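Local coordinates for protein molinate hydrolase (Gulosibacter molinativorax, PDB 4UB9) that probably hydrolyses the thiocarbamate herbicide molinate, as a zinc-binding member of the amidohydrolase family, at residues N121-R135 against I474-T486. Residues are numbered along the deposited sequence; the frame is centred on the assembly and turned at random.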
ATOM      1  N   ASN A 121       5.371  -4.488 -30.737  1.00 37.18           N
ATOM      2  CA  ASN A 121       4.260  -4.377 -31.668  1.00 37.74           C
ATOM      3  C   ASN A 121       3.309  -3.232 -31.434  1.00 37.61           C
ATOM      4  O   ASN A 121       2.139  -3.283 -31.831  1.00 38.22           O
ATOM      5  CB  ASN A 121       3.423  -5.656 -31.623  1.00 40.44           C
ATOM      6  CG  ASN A 121       4.093  -6.820 -32.291  1.00 44.30           C
ATOM      7  OD1 ASN A 121       4.359  -7.827 -31.643  1.00 39.73           O
ATOM      8  ND2 ASN A 121       4.463  -6.657 -33.540  1.00 43.84           N
ATOM      9  N   TYR A 122       3.772  -2.204 -30.753  1.00 35.66           N
ATOM     10  CA  TYR A 122       2.854  -1.148 -30.352  1.00 32.83           C
ATOM     11  C   TYR A 122       2.174  -0.530 -31.572  1.00 32.68           C
ATOM     12  O   TYR A 122       0.973  -0.266 -31.528  1.00 33.55           O
ATOM     13  CB  TYR A 122       3.562  -0.090 -29.507  1.00 32.21           C
ATOM     14  CG  TYR A 122       4.087  -0.610 -28.194  1.00 29.04           C
ATOM     15  CD1 TYR A 122       3.271  -1.308 -27.311  1.00 31.22           C
ATOM     16  CD2 TYR A 122       5.390  -0.371 -27.820  1.00 30.47           C
ATOM     17  CE1 TYR A 122       3.751  -1.769 -26.098  1.00 31.46           C
ATOM     18  CE2 TYR A 122       5.882  -0.804 -26.617  1.00 30.87           C
ATOM     19  CZ  TYR A 122       5.077  -1.507 -25.750  1.00 32.13           C
ATOM     20  OH  TYR A 122       5.599  -1.950 -24.559  1.00 27.33           O
ATOM     21  N   TYR A 123       2.908  -0.376 -32.678  1.00 31.89           N
ATOM     22  CA  TYR A 123       2.308   0.221 -33.873  1.00 33.25           C
ATOM     23  C   TYR A 123       1.152  -0.637 -34.389  1.00 34.75           C
ATOM     24  O   TYR A 123       0.167  -0.105 -34.910  1.00 33.97           O
ATOM     25  CB  TYR A 123       3.312   0.497 -34.997  1.00 36.83           C
ATOM     26  CG  TYR A 123       3.884  -0.704 -35.738  1.00 36.16           C
ATOM     27  CD1 TYR A 123       4.930  -1.429 -35.195  1.00 44.60           C
ATOM     28  CD2 TYR A 123       3.367  -1.112 -36.949  1.00 38.56           C
ATOM     29  CE1 TYR A 123       5.436  -2.549 -35.834  1.00 45.38           C
ATOM     30  CE2 TYR A 123       3.897  -2.200 -37.630  1.00 43.78           C
ATOM     31  CZ  TYR A 123       4.938  -2.917 -37.064  1.00 46.52           C
ATOM     32  OH  TYR A 123       5.510  -3.988 -37.721  1.00 54.37           O
ATOM     33  N   LYS A 124       1.257  -1.951 -34.230  1.00 35.74           N
ATOM     34  CA  LYS A 124       0.164  -2.859 -34.662  1.00 37.26           C
ATOM     35  C   LYS A 124      -1.018  -2.799 -33.737  1.00 37.11           C
ATOM     36  O   LYS A 124      -2.151  -2.946 -34.162  1.00 38.66           O
ATOM     37  CB  LYS A 124       0.649  -4.284 -34.750  1.00 39.73           C
ATOM     38  CG  LYS A 124       1.530  -4.513 -35.951  1.00 49.27           C
ATOM     39  CD  LYS A 124       2.007  -5.949 -36.062  1.00 54.62           C
ATOM     40  CE  LYS A 124       2.811  -6.095 -37.334  1.00 62.43           C
ATOM     41  NZ  LYS A 124       3.782  -7.208 -37.237  1.00 64.52           N
ATOM     42  N   VAL A 125      -0.745  -2.591 -32.451  1.00 33.45           N
ATOM     43  CA  VAL A 125      -1.819  -2.399 -31.490  1.00 32.17           C
ATOM     44  C   VAL A 125      -2.629  -1.164 -31.913  1.00 32.44           C
ATOM     45  O   VAL A 125      -3.863  -1.133 -31.861  1.00 34.62           O
ATOM     46  CB  VAL A 125      -1.285  -2.175 -30.075  1.00 33.32           C
ATOM     47  CG1 VAL A 125      -2.391  -1.742 -29.110  1.00 33.32           C
ATOM     48  CG2 VAL A 125      -0.613  -3.428 -29.585  1.00 37.89           C
ATOM     49  N   ILE A 126      -1.906  -0.123 -32.300  1.00 32.14           N
ATOM     50  CA  ILE A 126      -2.526   1.133 -32.661  1.00 33.16           C
ATOM     51  C   ILE A 126      -3.352   0.946 -33.944  1.00 35.24           C
ATOM     52  O   ILE A 126      -4.473   1.423 -34.056  1.00 34.41           O
ATOM     53  CB  ILE A 126      -1.475   2.235 -32.824  1.00 32.70           C
ATOM     54  CG1 ILE A 126      -0.958   2.638 -31.448  1.00 33.71           C
ATOM     55  CG2 ILE A 126      -2.070   3.464 -33.518  1.00 29.74           C
ATOM     56  CD1 ILE A 126       0.235   3.565 -31.481  1.00 33.32           C
ATOM     57  N   GLU A 127      -2.786   0.239 -34.914  1.00 40.65           N
ATOM     58  CA  GLU A 127      -3.529  -0.067 -36.174  1.00 40.72           C
ATOM     59  C   GLU A 127      -4.785  -0.873 -35.897  1.00 35.40           C
ATOM     60  O   GLU A 127      -5.867  -0.520 -36.361  1.00 33.44           O
ATOM     61  CB  GLU A 127      -2.656  -0.768 -37.190  1.00 40.56           C
ATOM     62  CG  GLU A 127      -1.598   0.180 -37.740  1.00 45.69           C
ATOM     63  CD  GLU A 127      -0.452  -0.512 -38.471  1.00 47.30           C
ATOM     64  OE1 GLU A 127      -0.513  -1.752 -38.650  1.00 52.83           O
ATOM     65  OE2 GLU A 127       0.510   0.198 -38.867  1.00 43.97           O
ATOM     66  N   GLU A 128      -4.650  -1.910 -35.100  1.00 35.81           N
ATOM     67  CA  GLU A 128      -5.826  -2.715 -34.667  1.00 35.16           C
ATOM     68  C   GLU A 128      -6.923  -1.808 -34.060  1.00 38.18           C
ATOM     69  O   GLU A 128      -8.108  -1.935 -34.378  1.00 31.85           O
ATOM     70  CB  GLU A 128      -5.431  -3.777 -33.638  1.00 33.42           C
ATOM     71  CG  GLU A 128      -6.582  -4.610 -33.083  1.00 35.18           C
ATOM     72  CD  GLU A 128      -6.185  -5.569 -31.963  1.00 39.41           C
ATOM     73  OE1 GLU A 128      -5.242  -5.241 -31.214  1.00 41.91           O
ATOM     74  OE2 GLU A 128      -6.803  -6.654 -31.805  1.00 42.12           O
ATOM     75  N   ALA A 129      -6.516  -0.881 -33.178  1.00 36.65           N
ATOM     76  CA  ALA A 129      -7.486   0.008 -32.522  1.00 32.83           C
ATOM     77  C   ALA A 129      -8.146   0.956 -33.534  1.00 33.14           C
ATOM     78  O   ALA A 129      -9.346   1.241 -33.453  1.00 27.09           O
ATOM     79  CB  ALA A 129      -6.831   0.805 -31.426  1.00 33.70           C
ATOM     80  N   ALA A 130      -7.353   1.418 -34.498  1.00 31.11           N
ATOM     81  CA  ALA A 130      -7.884   2.258 -35.577  1.00 35.61           C
ATOM     82  C   ALA A 130      -8.906   1.490 -36.440  1.00 37.51           C
ATOM     83  O   ALA A 130      -9.882   2.044 -36.935  1.00 35.08           O
ATOM     84  CB  ALA A 130      -6.758   2.757 -36.444  1.00 32.24           C
ATOM     85  N   GLN A 131      -8.654   0.201 -36.617  1.00 37.95           N
ATOM     86  CA  GLN A 131      -9.569  -0.675 -37.378  1.00 36.33           C
ATOM     87  C   GLN A 131     -10.851  -0.899 -36.620  1.00 34.77           C
ATOM     88  O   GLN A 131     -11.917  -0.969 -37.211  1.00 33.08           O
ATOM     89  CB  GLN A 131      -8.909  -2.004 -37.699  1.00 36.22           C
ATOM     90  CG  GLN A 131      -7.816  -1.841 -38.723  1.00 38.63           C
ATOM     91  CD  GLN A 131      -6.948  -3.085 -38.856  1.00 37.21           C
ATOM     92  OE1 GLN A 131      -7.306  -4.166 -38.438  1.00 40.46           O
ATOM     93  NE2 GLN A 131      -5.806  -2.901 -39.434  1.00 37.10           N
ATOM     94  N   ILE A 132     -10.744  -1.008 -35.309  1.00 31.95           N
ATOM     95  CA  ILE A 132     -11.924  -1.140 -34.488  1.00 33.71           C
ATOM     96  C   ILE A 132     -12.779   0.130 -34.498  1.00 35.79           C
ATOM     97  O   ILE A 132     -13.990   0.070 -34.446  1.00 37.09           O
ATOM     98  CB  ILE A 132     -11.543  -1.520 -33.068  1.00 38.42           C
ATOM     99  CG1 ILE A 132     -11.075  -2.972 -33.082  1.00 39.55           C
ATOM    100  CG2 ILE A 132     -12.723  -1.361 -32.112  1.00 37.72           C
ATOM    101  CD1 ILE A 132     -10.579  -3.470 -31.751  1.00 42.79           C
ATOM    102  N   ALA A 133     -12.141   1.283 -34.608  1.00 35.06           N
ATOM    103  CA  ALA A 133     -12.893   2.523 -34.746  1.00 34.68           C
ATOM    104  C   ALA A 133     -13.631   2.515 -36.086  1.00 32.75           C
ATOM    105  O   ALA A 133     -14.820   2.808 -36.147  1.00 32.08           O
ATOM    106  CB  ALA A 133     -11.981   3.721 -34.649  1.00 31.95           C
ATOM    107  N   LEU A 134     -12.892   2.136 -37.125  1.00 31.71           N
ATOM    108  CA  LEU A 134     -13.414   2.028 -38.486  1.00 34.93           C
ATOM    109  C   LEU A 134     -14.615   1.066 -38.576  1.00 39.79           C
ATOM    110  O   LEU A 134     -15.641   1.363 -39.215  1.00 37.55           O
ATOM    111  CB  LEU A 134     -12.336   1.584 -39.434  1.00 33.44           C
ATOM    112  CG  LEU A 134     -12.684   1.615 -40.923  1.00 37.80           C
ATOM    113  CD1 LEU A 134     -13.205   2.963 -41.369  1.00 40.04           C
ATOM    114  CD2 LEU A 134     -11.473   1.231 -41.767  1.00 38.38           C
ATOM    115  N   ARG A 135     -14.516  -0.036 -37.850  1.00 37.18           N
ATOM    116  CA  ARG A 135     -15.624  -0.989 -37.715  1.00 41.03           C
ATOM    117  C   ARG A 135     -16.901  -0.361 -37.169  1.00 40.07           C
ATOM    118  O   ARG A 135     -17.988  -0.750 -37.527  1.00 41.91           O
ATOM    119  CB  ARG A 135     -15.250  -2.110 -36.789  1.00 42.07           C
ATOM    120  CG  ARG A 135     -16.189  -3.290 -36.864  1.00 44.46           C
ATOM    121  CD  ARG A 135     -16.418  -3.895 -35.505  1.00 45.15           C
ATOM    122  NE  ARG A 135     -15.405  -4.875 -35.194  1.00 44.95           N
ATOM    123  CZ  ARG A 135     -14.893  -5.119 -33.976  1.00 48.86           C
ATOM    124  NH1 ARG A 135     -15.200  -4.394 -32.912  1.00 42.06           N
ATOM    125  NH2 ARG A 135     -14.009  -6.100 -33.828  1.00 46.29           N
ATOM    126  N   ILE A 474     -15.461  -0.769 -47.254  1.00 47.31           N
ATOM    127  CA  ILE A 474     -14.753  -1.531 -46.259  1.00 44.88           C
ATOM    128  C   ILE A 474     -15.558  -2.749 -45.851  1.00 40.19           C
ATOM    129  O   ILE A 474     -16.733  -2.629 -45.498  1.00 36.24           O
ATOM    130  CB  ILE A 474     -14.531  -0.663 -44.977  1.00 45.65           C
ATOM    131  CG1 ILE A 474     -13.850   0.667 -45.310  1.00 48.92           C
ATOM    132  CG2 ILE A 474     -13.729  -1.424 -43.930  1.00 44.79           C
ATOM    133  CD1 ILE A 474     -12.507   0.551 -46.003  1.00 51.95           C
ATOM    134  N   ASP A 475     -14.899  -3.898 -45.790  1.00 46.67           N
ATOM    135  CA  ASP A 475     -15.511  -5.094 -45.125  1.00 51.34           C
ATOM    136  C   ASP A 475     -15.443  -4.942 -43.596  1.00 50.98           C
ATOM    137  O   ASP A 475     -14.625  -5.564 -42.910  1.00 49.60           O
ATOM    138  CB  ASP A 475     -14.870  -6.415 -45.577  1.00 48.19           C
ATOM    139  CG  ASP A 475     -15.486  -7.610 -44.904  1.00 49.19           C
ATOM    140  OD1 ASP A 475     -16.575  -7.482 -44.262  1.00 50.70           O
ATOM    141  OD2 ASP A 475     -14.849  -8.686 -44.967  1.00 57.49           O
ATOM    142  N   PHE A 476     -16.321  -4.101 -43.068  1.00 50.16           N
ATOM    143  CA  PHE A 476     -16.128  -3.613 -41.703  1.00 50.58           C
ATOM    144  C   PHE A 476     -16.335  -4.705 -40.671  1.00 47.80           C
ATOM    145  O   PHE A 476     -15.639  -4.732 -39.657  1.00 48.13           O
ATOM    146  CB  PHE A 476     -16.909  -2.324 -41.393  1.00 49.89           C
ATOM    147  CG  PHE A 476     -18.381  -2.453 -41.447  1.00 47.73           C
ATOM    148  CD1 PHE A 476     -19.042  -2.360 -42.660  1.00 49.39           C
ATOM    149  CD2 PHE A 476     -19.116  -2.580 -40.289  1.00 47.76           C
ATOM    150  CE1 PHE A 476     -20.419  -2.465 -42.714  1.00 49.50           C
ATOM    151  CE2 PHE A 476     -20.489  -2.673 -40.331  1.00 48.58           C
ATOM    152  CZ  PHE A 476     -21.146  -2.617 -41.544  1.00 50.25           C
ATOM    153  N   HIS A 477     -17.182  -5.667 -40.993  1.00 46.17           N
ATOM    154  CA  HIS A 477     -17.374  -6.801 -40.098  1.00 48.83           C
ATOM    155  C   HIS A 477     -16.168  -7.741 -40.001  1.00 47.58           C
ATOM    156  O   HIS A 477     -16.029  -8.465 -39.037  1.00 49.26           O
ATOM    157  CB  HIS A 477     -18.624  -7.588 -40.465  1.00 55.20           C
ATOM    158  CG  HIS A 477     -19.878  -6.909 -40.026  1.00 64.32           C
ATOM    159  ND1 HIS A 477     -20.847  -6.486 -40.910  1.00 64.30           N
ATOM    160  CD2 HIS A 477     -20.292  -6.524 -38.797  1.00 64.50           C
ATOM    161  CE1 HIS A 477     -21.813  -5.881 -40.245  1.00 64.78           C
ATOM    162  NE2 HIS A 477     -21.500  -5.892 -38.961  1.00 66.66           N
ATOM    163  N   GLY A 478     -15.284  -7.720 -40.980  1.00 45.76           N
ATOM    164  CA  GLY A 478     -14.037  -8.508 -40.893  1.00 46.44           C
ATOM    165  C   GLY A 478     -12.869  -7.824 -40.149  1.00 51.52           C
ATOM    166  O   GLY A 478     -11.715  -8.234 -40.292  1.00 48.81           O
ATOM    167  N   LEU A 479     -13.150  -6.737 -39.419  1.00 48.89           N
ATOM    168  CA  LEU A 479     -12.103  -5.958 -38.728  1.00 43.96           C
ATOM    169  C   LEU A 479     -12.111  -6.295 -37.279  1.00 39.17           C
ATOM    170  O   LEU A 479     -13.164  -6.508 -36.715  1.00 41.06           O
ATOM    171  CB  LEU A 479     -12.332  -4.467 -38.851  1.00 44.05           C
ATOM    172  CG  LEU A 479     -12.227  -3.880 -40.246  1.00 43.09           C
ATOM    173  CD1 LEU A 479     -12.676  -2.427 -40.207  1.00 44.44           C
ATOM    174  CD2 LEU A 479     -10.823  -3.982 -40.802  1.00 41.00           C
ATOM    175  N   PRO A 480     -10.950  -6.318 -36.650  1.00 39.47           N
ATOM    176  CA  PRO A 480      -9.645  -5.988 -37.214  1.00 41.27           C
ATOM    177  C   PRO A 480      -9.088  -7.149 -37.975  1.00 40.02           C
ATOM    178  O   PRO A 480      -9.426  -8.291 -37.695  1.00 42.35           O
ATOM    179  CB  PRO A 480      -8.778  -5.707 -35.960  1.00 40.26           C
ATOM    180  CG  PRO A 480      -9.379  -6.594 -34.923  1.00 40.37           C
ATOM    181  CD  PRO A 480     -10.859  -6.619 -35.205  1.00 39.73           C
ATOM    182  N   LEU A 481      -8.198  -6.849 -38.897  1.00 37.31           N
ATOM    183  CA  LEU A 481      -7.653  -7.860 -39.799  1.00 38.46           C
ATOM    184  C   LEU A 481      -6.837  -8.910 -39.088  1.00 43.90           C
ATOM    185  O   LEU A 481      -6.943 -10.069 -39.416  1.00 52.43           O
ATOM    186  CB  LEU A 481      -6.781  -7.211 -40.872  1.00 39.14           C
ATOM    187  CG  LEU A 481      -7.559  -6.283 -41.851  1.00 42.53           C
ATOM    188  CD1 LEU A 481      -6.585  -5.711 -42.880  1.00 41.70           C
ATOM    189  CD2 LEU A 481      -8.731  -6.986 -42.533  1.00 37.82           C
ATOM    190  N   SER A 482      -5.997  -8.522 -38.133  1.00 44.19           N
ATOM    191  CA  SER A 482      -5.216  -9.503 -37.361  1.00 40.52           C
ATOM    192  C   SER A 482      -5.351  -9.244 -35.896  1.00 41.35           C
ATOM    193  O   SER A 482      -4.571  -8.500 -35.308  1.00 35.63           O
ATOM    194  CB  SER A 482      -3.748  -9.461 -37.719  1.00 44.28           C
ATOM    195  OG  SER A 482      -3.595  -9.473 -39.119  1.00 54.42           O
ATOM    196  N   PRO A 483      -6.338  -9.877 -35.282  1.00 37.43           N
ATOM    197  CA  PRO A 483      -6.484  -9.637 -33.874  1.00 40.08           C
ATOM    198  C   PRO A 483      -5.177  -9.803 -33.138  1.00 40.26           C
ATOM    199  O   PRO A 483      -4.462 -10.782 -33.341  1.00 41.98           O
ATOM    200  CB  PRO A 483      -7.519 -10.689 -33.435  1.00 40.92           C
ATOM    201  CG  PRO A 483      -8.356 -10.913 -34.675  1.00 36.47           C
ATOM    202  CD  PRO A 483      -7.367 -10.794 -35.807  1.00 38.06           C
ATOM    203  N   LEU A 484      -4.893  -8.823 -32.294  1.00 37.04           N
ATOM    204  CA  LEU A 484      -3.661  -8.796 -31.530  1.00 37.49           C
ATOM    205  C   LEU A 484      -4.042  -8.656 -30.066  1.00 39.22           C
ATOM    206  O   LEU A 484      -4.022  -9.646 -29.325  1.00 37.55           O
ATOM    207  CB  LEU A 484      -2.758  -7.672 -32.024  1.00 38.61           C
ATOM    208  CG  LEU A 484      -1.384  -7.573 -31.381  1.00 39.74           C
ATOM    209  CD1 LEU A 484      -0.606  -8.882 -31.467  1.00 38.50           C
ATOM    210  CD2 LEU A 484      -0.603  -6.458 -32.052  1.00 41.60           C
ATOM    211  N   VAL A 485      -4.448  -7.460 -29.635  1.00 39.11           N
ATOM    212  CA  VAL A 485      -4.944  -7.359 -28.251  1.00 37.70           C
ATOM    213  C   VAL A 485      -6.288  -8.043 -28.104  1.00 34.87           C
ATOM    214  O   VAL A 485      -6.569  -8.633 -27.065  1.00 29.89           O
ATOM    215  CB  VAL A 485      -4.860  -5.952 -27.570  1.00 38.22           C
ATOM    216  CG1 VAL A 485      -4.257  -4.901 -28.443  1.00 44.08           C
ATOM    217  CG2 VAL A 485      -6.150  -5.526 -26.934  1.00 37.05           C
ATOM    218  N   THR A 486      -7.093  -8.006 -29.163  1.00 38.23           N
ATOM    219  CA  THR A 486      -8.418  -8.664 -29.117  1.00 42.17           C
ATOM    220  C   THR A 486      -8.383 -10.166 -29.324  1.00 42.16           C
ATOM    221  O   THR A 486      -9.383 -10.816 -29.139  1.00 42.31           O
ATOM    222  CB  THR A 486      -9.430  -8.070 -30.115  1.00 38.17           C
ATOM    223  OG1 THR A 486      -8.889  -8.135 -31.439  1.00 39.57           O
ATOM    224  CG2 THR A 486      -9.741  -6.671 -29.714  1.00 37.56           C
TER
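Four hydrogen bonds converge on the buried carboxylate of E128 from three consecutive residues, L484 to T486. E128 OE1 takes V485 N on its syn lone pair at 2.8 Å. E128 OE2 accepts three donors, with T486 OG1 at 2.6 Å nearly along the C-O axis and T486 N on the syn side. The third, L484 N, meets E128 OE2 from above the carboxylate plane, almost straight at 175°. With CG anti to the backbone N (chi1 177°) and the chain extended, E128 reaches from the helix toward the backbone of the loop at 484-486. A glutamine here would probably leave at least one of these N-H groups facing an amide NH2 instead of an acceptor. Helix 122-135 lies in the part of the chain assigned to the amidohydrolase family, of the TIM-barrel clan, and the loop following strand 472-473 runs along it, away from the zinc site. Toward the C-terminal end of the helix, Q131 OE1 accepts L481 N at 2.9 Å, just past the cis peptide before P480, and R135 grips L479 O side-on through NE and NH2. Apolar contacts accompany the polar ones toward both ends of the helix: L484 CD2 lies 3.7 Å from K124 CB, V125 CG1 meets V485 CG1, the two side chains crossing at about a right angle, and L479 CD1 packs against L134 CB.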